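Long-range contacts in type-iv like pilin ttha1219 (Thermus thermophilus, PDB 5G23), which probably serves as a structural, pilin-like component of the type IV pilus machinery linked to natural competence and DNA uptake: residues B[71-76]-B[159-164]; B[79-84]-B[144-149]; B[103-108]-B[118-123]; B[155-160]-B[209-214]; B[176-181]-B[225-230]. All blocks are in the same frame, centred on the assembly; numbering follows the deposited sequence.

Contact 1: residues B[71-76]-B[159-164]; sequences ALVLSP and AQAVNL
Leu72 and Val162 sit opposite each other as a hydrogen-bonded pair of two antiparallel strands whose segment axes run at 174°. The Leu72 side chain can be followed outward atom by atom. CB lies 4.1 Å from Val162 CB. With CG anti to the backbone N (chi1 -175°), the two methyls then divide: CD2 packs on Val162 CG2 at 4.1 Å, while CD1 turns the other way, toward Val83 of strand 82-88. Leu74, on the same face, packs on Val147 and Tyr149 of the second sheet, where Leu72 meets Leu176. On the reverse face, Val73 CG2 meets Ala161 CB at 4.2 Å, a lighter contact near the surface.

The backbone supplies the polar part. Leu74 N gives an almost straight bond to Gln160 O (2.8 Å, 178° at the hydrogen), and Gln160 N returns a longer one of 3.1 Å to Leu74 O. Beyond the last bond, Pro76 CG closes the row at 3.7 Å from Ala159 N. At the other end Val162 takes two residues: its O accepts from Ala71 N at 2.8 Å, and its N donates to Leu72 O. Ala71 CB, turned toward the neighbouring strand, rests against CG of Leu164. Two residues facing one across an antiparallel pair is the signature of a classic beta bulge, here within the seven-stranded sheet.

Contact 2: residues B[79-84]-B[144-149]; sequences QGDGVQ and AFRVAY
Gly80-Asp81 and Phe145-Arg146 approach backbone to backbone without a ladder of beta bridges, Asp81 N donating to Phe145 O at 3.2 Å from 43° out of the carbonyl plane. The same oxygen is gripped from the opposite face of its plane by Arg146 NH1, at 3.3 Å. That guanidinium has its stronger partner outside, NH2 bonding to Glu211 O.

The Asp81 carboxylate carries the rest of the polar contact. Its CG is anti to the carbonyl carbon (chi1 -64°), which swings OD2 against the strand edge. There the oxygen accepts from Val147 N on its anti side, at 2.8 Å. OD1 is bound by Ser77 N and forms a salt bridge with Arg157 NH2, so the buried carboxylate is held at both oxygens. With an alanine here, the Val147 N-H would probably lose its acceptor and Arg157 this counter-charge.

Around the Phe145 ring the contact turns less polar. The ring presents an edge to the backbone, CD2 standing 3.3 Å from Asp81 O. Val83 CG1 comes near the same ring edge, 4.4 Å from CZ, and is equally far from Val147 CG2, bridging two residues of strand 141-151. At Gly80's phi of 118° a side chain would run into the carbonyl oxygen of the residue before it.

The contact joins the start of strand 82-88, in the seven-stranded antiparallel sheet, to strand 141-151 in the four-stranded one, and so lies between the two sheets of the pilin's globular domain.

Contact 3: residues B[103-108]-B[118-123]; sequences EVRGTG and WGACKG
The Trp118 indole meets Thr107 edge-on: NE1 donates to OG1 at 2.9 Å, the oxygen only 6° out of the ring plane. Thr107 OG1 is also hydrogen-bonded to Glu59 of helix 44-61, and the indole further meets the Tyr109 ring and Arg58 of the second subunit. The other flat group, the Arg105 guanidinium, lies over the neighbouring strand. One face covers Cys121 O, 3.2 Å from its plane, with Lys122 N also beneath that face. Ala120 CB touches an edge, 4.0 Å from NH2. The bend at chi3 (63°) folds the group over in this way. The angle at NH2 is too poor for a hydrogen bond, so the oxygen simply lies over the face; NH1 bonds instead to Ser100 OG.

Under these groups runs a regular antiparallel hairpin, with Gly106 N bonded to Cys121 O at 2.8 Å. A CB on Gly106 would clash with Cys121 SG, which is tied to Cys126 by a disulfide. Glu103 and Lys122 form a salt bridge, though the placing of OE1 is doubtful. Gly106 thus leaves room for Cys121 SG and its disulfide on one face, while the opposite face, with Arg105, Thr107 and Lys122, is polar and tied to neighbouring loops and helix 44-61.

Contact 4: residues B[155-160]-B[209-214]; sequences WKRQAQ and LLELPG
Arg157 NH1 meets Glu211 OE1 at 2.9 Å in a salt bridge whose hydrogen bond is weak, bent to 142°. The two flat groups are far from coplanar, 71° apart, which fits a single-point rather than a two-pronged contact. A water fills the corner: it accepts from Arg157 NH1 at 2.6 Å and lies 2.9 Å from Leu209 O, to which it can donate, with Glu211 OE2 a weaker alternative.

Apolar contact comes from Leu209. Its CD2 reaches Trp155 CB at 3.8 Å, and its CG lies 4.2 Å from Arg157 CB, so the leucine covers the root of the arginine. Arg157 CD passes 3.7 Å from Leu209 O. The arginine chain can span this distance because it leaves with CG anti to N (chi1 174°) and stays extended to NE, bringing one face of the guanidinium over Leu210 O.

In the second shell, Glu211 is placed by a Schellman motif, its positive phi ending helix 207-210. Arg157 has its stronger mate in Asp81, through NH2. A leucine in place of Arg157 would probably leave both Asp81 and Glu211 without their counter-charge and the water without its donor.

Glu211 O accepts from Arg146 NH2, and Leu210 O weakly from Arg146 NE, both from strand 141-151. The contact thus fastens the end of the short helix 207-210 beside the loop following strand 154-156, at the outer edge of the four-stranded sheet, with Pro76 of the neighbouring loop lying against Arg157.

Contact 5: residues B[176-181]-B[225-230]; sequences LALYLL and KLWIVQ
Backbone hydrogen bonds between Leu176 and Val229, Leu178 and Trp227, and Leu180 and Lys225 run in both directions, six in all, and set the antiparallel register. The Leu178 N to Trp227 O bond is nearly straight (2.9 Å, 177° at the hydrogen). In the alternating non-hydrogen-bonded pairs the CA atoms draw in, with CA-H...O contacts such as Tyr179 CA to Lys225 O at 3.2 Å.

The aromatic contact centres on Trp227. Its chi1 of 71° places CG between the backbone N and the carbonyl carbon, the crowded position, which carries the six-membered ring over Leu178 of the partner strand. Leu178 CB sits over one face as a CH-pi contact, 3.6 Å from the centroid of the six-membered ring and 10° off its normal. Leu180 CD1 reaches the far end of the ring, 3.6 Å from CH2.

This face is covered by helix 44-61, whose Ala53 touches Trp227 and whose Ala57 touches Val229. A long N-terminal helix against an antiparallel sheet is the hallmark of the type IV pilin fold, and strand 221-230 forms one border of the four-stranded sheet.

Other apolar contacts occupy both faces. Alongside Trp227, Leu178 CD1 meets Val229 CG2 at 3.7 Å. On the reverse face Ile228 CD1 touches Ala177 CB at 3.6 Å, and Leu226 CD1 reaches across to Tyr179 CB at 4.3 Å.

The polar ends find partners outside the two segments: Tyr179 OH bonds to Glu224 OE1, while Lys225 NZ makes a weak bond to Ser50 of the helix.

Overall arrangement
Contacts 2 and 5 are the buried ones; contacts 1, 3 and 4 each mix buried and exposed residues. Contacts 1 and 3 are ladders of the seven-stranded sheet, their centres about 15 Å apart, and contact 5 is a ladder of the four-stranded sheet. Contact 2 joins the two sheets, adjoining contact 1 through strands 69-75 and 82-88 and contact 5 through strands 141-151 and 173-184. Contact 4 lies about 8 Å from contact 2, centre to centre, and shares a charged network with it. Chemistry follows place: contact 1 pairs backbone bonds with aliphatic side chains, contact 5 adds an aromatic ring, contacts 2 and 4 add charged groups to apolar packing, and contact 3 combines glycines, a disulfide and polar side chains.

Contact 1: residues B[71-76]-B[159-164]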
# COMPACT_ATOMS: atom_id res chain seq x y z
N ALA B 71 14.65 9.30 -14.62
CA ALA B 71 14.20 8.77 -13.34
C ALA B 71 12.75 9.08 -13.05
O ALA B 71 12.11 8.35 -12.34
CB ALA B 71 15.08 9.32 -12.21
N LEU B 72 12.23 10.18 -13.61
CA LEU B 72 10.90 10.65 -13.31
C LEU B 72 10.37 11.43 -14.48
O LEU B 72 11.10 12.27 -15.08
CB LEU B 72 10.92 11.53 -12.06
CG LEU B 72 9.58 12.01 -11.54
CD1 LEU B 72 8.88 10.92 -10.80
CD2 LEU B 72 9.74 13.24 -10.64
N VAL B 73 9.11 11.21 -14.79
CA VAL B 73 8.39 12.08 -15.72
C VAL B 73 7.07 12.43 -15.12
O VAL B 73 6.26 11.56 -14.77
CB VAL B 73 8.15 11.41 -17.09
CG1 VAL B 73 7.36 12.32 -18.00
CG2 VAL B 73 9.45 11.10 -17.80
N LEU B 74 6.81 13.74 -15.02
CA LEU B 74 5.54 14.28 -14.54
C LEU B 74 4.77 14.88 -15.71
O LEU B 74 5.35 15.64 -16.46
CB LEU B 74 5.74 15.36 -13.50
CG LEU B 74 6.49 14.84 -12.31
CD1 LEU B 74 6.83 16.01 -11.36
CD2 LEU B 74 5.71 13.82 -11.53
N SER B 75 3.49 14.49 -15.83
CA SER B 75 2.59 14.90 -16.96
C SER B 75 1.28 15.46 -16.44
O SER B 75 0.28 14.77 -16.46
CB SER B 75 2.25 13.66 -17.82
OG SER B 75 3.48 13.16 -18.31
N PRO B 76 1.30 16.66 -15.88
CA PRO B 76 0.07 17.24 -15.38
C PRO B 76 -0.85 17.60 -16.51
O PRO B 76 -0.41 17.89 -17.64
CB PRO B 76 0.51 18.51 -14.64
CG PRO B 76 1.84 18.85 -15.26
CD PRO B 76 2.46 17.56 -15.74
N ALA B 159 5.02 20.10 -16.78
CA ALA B 159 5.72 18.94 -17.41
C ALA B 159 7.12 18.96 -16.92
O ALA B 159 7.84 19.99 -16.98
CB ALA B 159 5.72 19.06 -18.91
N GLN B 160 7.60 17.83 -16.51
CA GLN B 160 8.97 17.79 -16.09
C GLN B 160 9.55 16.42 -16.15
O GLN B 160 8.87 15.49 -15.74
CB GLN B 160 8.90 18.23 -14.64
CG GLN B 160 10.03 17.77 -13.77
CD GLN B 160 11.17 18.77 -13.82
OE1 GLN B 160 11.48 19.32 -14.88
NE2 GLN B 160 11.72 19.09 -12.66
N ALA B 161 10.78 16.31 -16.61
CA ALA B 161 11.52 15.05 -16.57
C ALA B 161 12.74 15.24 -15.73
O ALA B 161 13.43 16.26 -15.85
CB ALA B 161 11.90 14.55 -17.96
N VAL B 162 13.04 14.29 -14.88
CA VAL B 162 14.31 14.33 -14.14
C VAL B 162 15.26 13.29 -14.69
O VAL B 162 14.91 12.11 -14.80
CB VAL B 162 14.12 14.03 -12.67
CG1 VAL B 162 15.44 14.03 -11.93
CG2 VAL B 162 13.18 15.05 -12.05
N ASN B 163 16.48 13.74 -15.00
CA ASN B 163 17.58 12.87 -15.46
C ASN B 163 18.70 12.84 -14.41
O ASN B 163 19.10 13.87 -13.86
CB ASN B 163 18.10 13.38 -16.81
CG ASN B 163 16.99 13.40 -17.89
OD1 ASN B 163 16.67 14.48 -18.45
ND2 ASN B 163 16.29 12.28 -18.07
N LEU B 164 19.13 11.65 -14.07
CA LEU B 164 20.19 11.48 -13.11
C LEU B 164 21.46 11.19 -13.90
O LEU B 164 21.54 10.26 -14.68
CB LEU B 164 19.88 10.37 -12.13
CG LEU B 164 18.56 10.59 -11.39
CD1 LEU B 164 18.37 9.55 -10.30
CD2 LEU B 164 18.55 11.98 -10.80

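Contact 2: residues B[79-84]-B[144-149]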
# COMPACT_ATOMS: atom_id res chain seq x y z
N GLN B 79 -7.15 17.02 -17.06
CA GLN B 79 -7.89 15.78 -16.85
C GLN B 79 -7.33 14.90 -15.71
O GLN B 79 -7.80 13.75 -15.57
CB GLN B 79 -7.91 14.95 -18.14
CG GLN B 79 -8.40 15.67 -19.39
CD GLN B 79 -9.85 16.03 -19.28
OE1 GLN B 79 -10.18 17.09 -18.74
NE2 GLN B 79 -10.75 15.16 -19.78
N GLY B 80 -6.31 15.35 -14.97
CA GLY B 80 -5.61 14.43 -14.10
C GLY B 80 -4.13 14.26 -14.44
O GLY B 80 -3.73 14.23 -15.59
N ASP B 81 -3.32 14.16 -13.43
CA ASP B 81 -1.94 14.11 -13.65
C ASP B 81 -1.47 12.70 -13.83
O ASP B 81 -2.16 11.77 -13.37
CB ASP B 81 -1.20 14.79 -12.53
CG ASP B 81 -1.52 16.30 -12.46
OD1 ASP B 81 -2.29 16.86 -13.34
OD2 ASP B 81 -1.02 16.94 -11.54
N GLY B 82 -0.36 12.56 -14.51
CA GLY B 82 0.30 11.28 -14.66
C GLY B 82 1.68 11.35 -14.11
O GLY B 82 2.31 12.40 -14.17
N VAL B 83 2.13 10.29 -13.48
CA VAL B 83 3.49 10.26 -12.98
C VAL B 83 4.11 8.91 -13.37
O VAL B 83 3.45 7.87 -13.25
CB VAL B 83 3.60 10.59 -11.49
CG1 VAL B 83 2.68 9.78 -10.67
CG2 VAL B 83 5.03 10.37 -11.02
N GLN B 84 5.31 8.97 -13.91
CA GLN B 84 6.13 7.77 -14.15
C GLN B 84 7.48 7.91 -13.48
O GLN B 84 8.05 8.99 -13.49
CB GLN B 84 6.32 7.47 -15.63
CG GLN B 84 5.05 7.45 -16.48
CD GLN B 84 5.38 7.56 -17.94
OE1 GLN B 84 5.69 6.55 -18.57
NE2 GLN B 84 5.45 8.78 -18.46
N ALA B 144 -10.15 14.24 -8.70
CA ALA B 144 -8.88 14.97 -8.95
C ALA B 144 -7.70 14.21 -8.46
O ALA B 144 -7.74 13.61 -7.36
CB ALA B 144 -8.94 16.37 -8.32
N PHE B 145 -6.64 14.19 -9.28
CA PHE B 145 -5.34 13.64 -8.93
C PHE B 145 -4.36 14.67 -9.43
O PHE B 145 -4.40 15.09 -10.57
CB PHE B 145 -5.03 12.25 -9.52
CG PHE B 145 -3.67 11.70 -9.20
CD1 PHE B 145 -3.21 11.61 -7.93
CD2 PHE B 145 -2.85 11.19 -10.22
CE1 PHE B 145 -1.93 11.09 -7.65
CE2 PHE B 145 -1.55 10.67 -9.97
CZ PHE B 145 -1.13 10.58 -8.66
N ARG B 146 -3.57 15.19 -8.50
CA ARG B 146 -2.61 16.29 -8.79
C ARG B 146 -1.28 15.88 -8.24
O ARG B 146 -1.18 15.29 -7.11
CB ARG B 146 -3.02 17.64 -8.17
CG ARG B 146 -4.35 18.16 -8.59
CD ARG B 146 -4.33 18.57 -10.07
NE ARG B 146 -5.58 19.26 -10.35
CZ ARG B 146 -6.66 18.67 -10.84
NH1 ARG B 146 -6.67 17.37 -11.14
NH2 ARG B 146 -7.79 19.38 -10.96
N VAL B 147 -0.18 16.20 -8.97
CA VAL B 147 1.17 15.99 -8.45
C VAL B 147 1.97 17.27 -8.74
O VAL B 147 1.98 17.72 -9.87
CB VAL B 147 1.88 14.84 -9.17
CG1 VAL B 147 3.26 14.59 -8.61
CG2 VAL B 147 1.03 13.53 -9.07
N ALA B 148 2.57 17.83 -7.72
CA ALA B 148 3.48 18.96 -7.83
C ALA B 148 4.85 18.50 -7.31
O ALA B 148 4.96 17.44 -6.69
CB ALA B 148 3.00 20.10 -6.98
N TYR B 149 5.89 19.27 -7.62
CA TYR B 149 7.20 18.93 -7.19
C TYR B 149 7.94 20.14 -6.60
O TYR B 149 7.70 21.30 -6.98
CB TYR B 149 8.01 18.30 -8.34
CG TYR B 149 8.29 19.21 -9.49
CD1 TYR B 149 7.41 19.30 -10.54
CD2 TYR B 149 9.55 19.89 -9.61
CE1 TYR B 149 7.68 20.09 -11.62
CE2 TYR B 149 9.83 20.65 -10.72
CZ TYR B 149 8.88 20.71 -11.72
OH TYR B 149 9.13 21.51 -12.80

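Contact 3: residues B[103-108]-B[118-123]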
# COMPACT_ATOMS: atom_id res chain seq x y z
N GLU B 103 18.51 -4.78 -11.79
CA GLU B 103 17.79 -4.35 -13.01
C GLU B 103 16.85 -3.16 -12.74
O GLU B 103 16.28 -3.03 -11.66
CB GLU B 103 17.07 -5.56 -13.59
CG GLU B 103 18.07 -6.52 -14.21
CD GLU B 103 17.48 -7.89 -14.58
OE1 GLU B 103 16.28 -8.17 -14.27
OE2 GLU B 103 18.27 -8.69 -15.17
N VAL B 104 16.62 -2.38 -13.79
CA VAL B 104 15.75 -1.21 -13.70
C VAL B 104 14.29 -1.59 -13.78
O VAL B 104 13.88 -2.43 -14.60
CB VAL B 104 16.06 -0.26 -14.89
CG1 VAL B 104 15.19 0.98 -14.84
CG2 VAL B 104 17.50 0.14 -14.89
N ARG B 105 13.46 -0.98 -12.94
CA ARG B 105 12.04 -1.14 -12.99
C ARG B 105 11.35 0.22 -13.13
O ARG B 105 11.89 1.22 -12.71
CB ARG B 105 11.55 -1.77 -11.73
CG ARG B 105 12.00 -3.24 -11.79
CD ARG B 105 11.12 -4.12 -10.95
NE ARG B 105 9.79 -4.06 -11.51
CZ ARG B 105 9.28 -4.96 -12.33
NH1 ARG B 105 10.00 -6.01 -12.70
NH2 ARG B 105 8.04 -4.79 -12.76
N GLY B 106 10.19 0.22 -13.76
CA GLY B 106 9.36 1.39 -13.90
C GLY B 106 8.05 1.24 -13.17
O GLY B 106 7.52 0.15 -12.94
N THR B 107 7.46 2.38 -12.90
CA THR B 107 6.21 2.47 -12.23
C THR B 107 5.48 3.69 -12.75
O THR B 107 6.09 4.73 -13.05
CB THR B 107 6.44 2.53 -10.69
OG1 THR B 107 5.19 2.31 -10.02
CG2 THR B 107 7.05 3.86 -10.23
N GLY B 108 4.17 3.57 -12.85
CA GLY B 108 3.30 4.69 -13.32
C GLY B 108 1.90 4.72 -12.71
O GLY B 108 1.26 3.67 -12.47
N TRP B 118 -2.60 2.01 -11.85
CA TRP B 118 -1.20 1.80 -11.70
C TRP B 118 -0.66 0.82 -12.70
O TRP B 118 -1.36 -0.18 -13.07
CB TRP B 118 -0.94 1.21 -10.29
CG TRP B 118 0.49 0.79 -10.04
CD1 TRP B 118 1.63 1.59 -10.05
CD2 TRP B 118 0.95 -0.53 -9.76
NE1 TRP B 118 2.74 0.84 -9.73
CE2 TRP B 118 2.36 -0.46 -9.56
CE3 TRP B 118 0.29 -1.76 -9.58
CZ2 TRP B 118 3.13 -1.58 -9.30
CZ3 TRP B 118 1.10 -2.92 -9.27
CH2 TRP B 118 2.49 -2.79 -9.15
N GLY B 119 0.56 1.03 -13.15
CA GLY B 119 1.27 -0.04 -13.88
C GLY B 119 2.76 -0.10 -13.61
O GLY B 119 3.33 0.82 -13.01
N ALA B 120 3.36 -1.23 -13.94
CA ALA B 120 4.72 -1.53 -13.67
C ALA B 120 5.41 -2.20 -14.84
O ALA B 120 4.77 -2.91 -15.59
CB ALA B 120 4.84 -2.44 -12.46
N CYS B 121 6.69 -2.02 -14.98
CA CYS B 121 7.43 -2.62 -16.06
C CYS B 121 8.83 -2.83 -15.68
O CYS B 121 9.34 -2.30 -14.68
CB CYS B 121 7.35 -1.71 -17.34
SG CYS B 121 7.99 -0.03 -17.10
N LYS B 122 9.51 -3.59 -16.48
CA LYS B 122 10.91 -3.84 -16.30
C LYS B 122 11.72 -3.34 -17.50
O LYS B 122 11.30 -3.49 -18.63
CB LYS B 122 11.10 -5.33 -16.14
CG LYS B 122 12.46 -5.70 -15.63
CD LYS B 122 12.58 -7.22 -15.69
CE LYS B 122 13.95 -7.71 -15.43
NZ LYS B 122 13.76 -9.07 -14.85
N GLY B 123 12.87 -2.79 -17.23
CA GLY B 123 13.81 -2.41 -18.29
C GLY B 123 14.04 -0.93 -18.29
O GLY B 123 13.15 -0.15 -18.00

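Contact 4: residues B[155-160]-B[209-214]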
# COMPACT_ATOMS: atom_id res chain seq x y z
N TRP B 155 7.73 25.28 -5.23
CA TRP B 155 6.81 24.24 -5.67
C TRP B 155 6.35 24.54 -7.12
O TRP B 155 6.04 25.71 -7.44
CB TRP B 155 5.57 24.16 -4.72
CG TRP B 155 5.88 23.45 -3.42
CD1 TRP B 155 6.20 24.02 -2.22
CD2 TRP B 155 5.93 22.04 -3.22
NE1 TRP B 155 6.48 23.00 -1.29
CE2 TRP B 155 6.29 21.80 -1.88
CE3 TRP B 155 5.78 20.96 -4.07
CZ2 TRP B 155 6.47 20.53 -1.37
CZ3 TRP B 155 5.89 19.69 -3.54
CH2 TRP B 155 6.25 19.49 -2.23
N LYS B 156 6.33 23.51 -7.98
CA LYS B 156 5.97 23.70 -9.38
C LYS B 156 4.98 22.61 -9.78
O LYS B 156 4.93 21.54 -9.16
CB LYS B 156 7.26 23.60 -10.22
CG LYS B 156 8.25 24.73 -9.97
CD LYS B 156 9.54 24.64 -10.73
CE LYS B 156 10.39 25.85 -10.34
NZ LYS B 156 11.60 25.89 -11.13
N ARG B 157 4.18 22.89 -10.81
CA ARG B 157 3.35 21.85 -11.41
C ARG B 157 3.30 22.10 -12.88
O ARG B 157 2.66 23.05 -13.38
CB ARG B 157 1.94 21.76 -10.81
CG ARG B 157 1.01 20.78 -11.50
CD ARG B 157 -0.29 20.49 -10.77
NE ARG B 157 -1.25 19.76 -11.59
CZ ARG B 157 -2.05 20.32 -12.52
NH1 ARG B 157 -2.07 21.61 -12.71
NH2 ARG B 157 -2.79 19.58 -13.31
N GLN B 158 4.08 21.30 -13.56
CA GLN B 158 4.34 21.52 -14.96
C GLN B 158 4.97 20.24 -15.46
O GLN B 158 5.45 19.40 -14.67
CB GLN B 158 5.28 22.70 -15.19
CG GLN B 158 6.60 22.63 -14.46
CD GLN B 158 7.37 23.94 -14.42
OE1 GLN B 158 6.85 24.96 -13.95
NE2 GLN B 158 8.55 23.94 -14.98
N ALA B 159 5.02 20.10 -16.78
CA ALA B 159 5.72 18.94 -17.41
C ALA B 159 7.12 18.96 -16.92
O ALA B 159 7.84 19.99 -16.98
CB ALA B 159 5.72 19.06 -18.91
N GLN B 160 7.60 17.83 -16.51
CA GLN B 160 8.97 17.79 -16.09
C GLN B 160 9.55 16.42 -16.15
O GLN B 160 8.87 15.49 -15.74
CB GLN B 160 8.90 18.23 -14.64
CG GLN B 160 10.03 17.77 -13.77
CD GLN B 160 11.17 18.77 -13.82
OE1 GLN B 160 11.48 19.32 -14.88
NE2 GLN B 160 11.72 19.09 -12.66
N LEU B 209 -1.68 26.59 -7.22
CA LEU B 209 -0.75 25.73 -7.95
C LEU B 209 -1.32 24.37 -8.32
O LEU B 209 -1.08 23.87 -9.42
CB LEU B 209 0.56 25.61 -7.21
CG LEU B 209 1.61 24.87 -8.06
CD1 LEU B 209 2.17 25.78 -9.10
CD2 LEU B 209 2.71 24.29 -7.22
N LEU B 210 -2.07 23.78 -7.39
CA LEU B 210 -2.61 22.46 -7.55
C LEU B 210 -3.82 22.46 -8.42
O LEU B 210 -4.20 21.40 -8.87
CB LEU B 210 -2.97 21.87 -6.20
CG LEU B 210 -1.78 21.58 -5.31
CD1 LEU B 210 -2.30 21.12 -3.96
CD2 LEU B 210 -0.86 20.55 -5.90
N GLU B 211 -4.40 23.62 -8.69
CA GLU B 211 -5.56 23.77 -9.55
C GLU B 211 -6.71 22.85 -9.07
O GLU B 211 -7.23 22.01 -9.80
CB GLU B 211 -5.24 23.45 -11.00
CG GLU B 211 -4.41 24.53 -11.60
CD GLU B 211 -3.85 24.24 -12.99
OE1 GLU B 211 -4.21 23.26 -13.65
OE2 GLU B 211 -3.04 25.06 -13.40
N LEU B 212 -7.03 23.04 -7.81
CA LEU B 212 -8.10 22.20 -7.19
C LEU B 212 -9.41 22.53 -7.86
O LEU B 212 -9.68 23.72 -8.12
CB LEU B 212 -8.12 22.49 -5.72
CG LEU B 212 -6.89 22.18 -4.94
CD1 LEU B 212 -7.16 22.31 -3.46
CD2 LEU B 212 -6.38 20.78 -5.29
N PRO B 213 -10.19 21.52 -8.21
CA PRO B 213 -11.46 21.76 -8.82
C PRO B 213 -12.53 22.17 -7.79
O PRO B 213 -12.26 22.31 -6.56
CB PRO B 213 -11.83 20.42 -9.37
CG PRO B 213 -11.30 19.48 -8.34
CD PRO B 213 -10.05 20.11 -7.81
N GLY B 214 -13.68 22.56 -8.32
CA GLY B 214 -14.86 22.85 -7.51
C GLY B 214 -15.54 21.49 -7.26
O GLY B 214 -15.01 20.46 -7.64
O HOH W 1 -0.48 23.64 -12.20

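Contact 5: residues B[176-181]-B[225-230]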
# COMPACT_ATOMS: atom_id res chain seq x y z
N LEU B 176 7.74 15.41 -3.75
CA LEU B 176 6.52 15.45 -4.54
C LEU B 176 5.37 15.72 -3.57
O LEU B 176 5.41 15.24 -2.44
CB LEU B 176 6.24 14.15 -5.26
CG LEU B 176 7.31 13.67 -6.24
CD1 LEU B 176 6.91 12.32 -6.79
CD2 LEU B 176 7.50 14.67 -7.37
N ALA B 177 4.41 16.48 -4.04
CA ALA B 177 3.15 16.62 -3.36
C ALA B 177 2.07 15.97 -4.21
O ALA B 177 1.93 16.26 -5.40
CB ALA B 177 2.80 18.07 -3.13
N LEU B 178 1.30 15.08 -3.59
CA LEU B 178 0.22 14.38 -4.24
C LEU B 178 -1.12 14.72 -3.58
O LEU B 178 -1.17 14.90 -2.35
CB LEU B 178 0.47 12.89 -4.20
CG LEU B 178 1.71 12.54 -5.01
CD1 LEU B 178 2.84 12.38 -4.04
CD2 LEU B 178 1.51 11.26 -5.74
N TYR B 179 -2.14 14.90 -4.41
CA TYR B 179 -3.48 15.26 -3.95
C TYR B 179 -4.51 14.38 -4.63
O TYR B 179 -4.49 14.20 -5.82
CB TYR B 179 -3.77 16.74 -4.26
CG TYR B 179 -5.18 17.14 -3.96
CD1 TYR B 179 -5.56 17.55 -2.70
CD2 TYR B 179 -6.17 17.12 -4.97
CE1 TYR B 179 -6.86 17.91 -2.40
CE2 TYR B 179 -7.48 17.49 -4.70
CZ TYR B 179 -7.81 17.92 -3.42
OH TYR B 179 -9.07 18.22 -3.15
N LEU B 180 -5.45 13.85 -3.81
CA LEU B 180 -6.60 13.15 -4.30
C LEU B 180 -7.88 13.77 -3.71
O LEU B 180 -7.92 14.16 -2.50
CB LEU B 180 -6.54 11.68 -3.88
CG LEU B 180 -5.55 10.79 -4.61
CD1 LEU B 180 -5.37 9.47 -3.87
CD2 LEU B 180 -6.08 10.58 -6.03
N LEU B 181 -8.88 13.94 -4.58
CA LEU B 181 -10.26 14.25 -4.18
C LEU B 181 -11.12 13.12 -4.68
O LEU B 181 -11.04 12.74 -5.84
CB LEU B 181 -10.71 15.56 -4.76
CG LEU B 181 -12.12 15.96 -4.52
CD1 LEU B 181 -12.39 16.30 -3.09
CD2 LEU B 181 -12.48 17.16 -5.41
N LYS B 225 -7.11 14.25 0.23
CA LYS B 225 -5.93 14.00 0.93
C LYS B 225 -4.76 14.63 0.16
O LYS B 225 -4.65 14.45 -1.03
CB LYS B 225 -5.68 12.53 1.15
CG LYS B 225 -4.61 12.32 2.23
CD LYS B 225 -4.39 10.87 2.47
CE LYS B 225 -3.29 10.64 3.49
NZ LYS B 225 -3.78 11.00 4.84
N LEU B 226 -3.96 15.38 0.89
CA LEU B 226 -2.66 15.88 0.41
C LEU B 226 -1.55 15.20 1.19
O LEU B 226 -1.57 15.19 2.42
CB LEU B 226 -2.54 17.38 0.61
CG LEU B 226 -1.23 18.07 0.25
CD1 LEU B 226 -1.04 18.08 -1.24
CD2 LEU B 226 -1.18 19.47 0.79
N TRP B 227 -0.53 14.67 0.49
CA TRP B 227 0.61 14.12 1.17
C TRP B 227 1.91 14.44 0.42
O TRP B 227 1.87 14.60 -0.80
CB TRP B 227 0.39 12.63 1.47
CG TRP B 227 0.41 11.68 0.31
CD1 TRP B 227 1.35 10.79 0.10
CD2 TRP B 227 -0.59 11.44 -0.68
NE1 TRP B 227 1.09 10.04 -0.99
CE2 TRP B 227 -0.12 10.42 -1.49
CE3 TRP B 227 -1.81 12.05 -1.01
CZ2 TRP B 227 -0.82 9.96 -2.59
CZ3 TRP B 227 -2.57 11.55 -2.05
CH2 TRP B 227 -2.06 10.51 -2.86
N ILE B 228 2.99 14.53 1.17
CA ILE B 228 4.27 14.90 0.67
C ILE B 228 5.17 13.70 0.75
O ILE B 228 5.22 13.02 1.77
CB ILE B 228 4.92 15.99 1.52
CG1 ILE B 228 3.98 17.16 1.69
CG2 ILE B 228 6.24 16.37 0.87
CD1 ILE B 228 3.44 17.76 0.38
N VAL B 229 5.83 13.40 -0.34
CA VAL B 229 6.77 12.28 -0.46
C VAL B 229 8.15 12.80 -0.75
O VAL B 229 8.35 13.48 -1.76
CB VAL B 229 6.37 11.36 -1.61
CG1 VAL B 229 7.29 10.16 -1.62
CG2 VAL B 229 4.94 10.85 -1.42
N GLN B 230 9.12 12.54 0.15
CA GLN B 230 10.48 13.00 -0.08
C GLN B 230 11.05 12.14 -1.22
O GLN B 230 10.71 10.95 -1.35
CB GLN B 230 11.32 12.93 1.20
CG GLN B 230 10.77 13.70 2.34
CD GLN B 230 10.70 15.18 2.10
OE1 GLN B 230 9.64 15.75 2.30
NE2 GLN B 230 11.76 15.80 1.63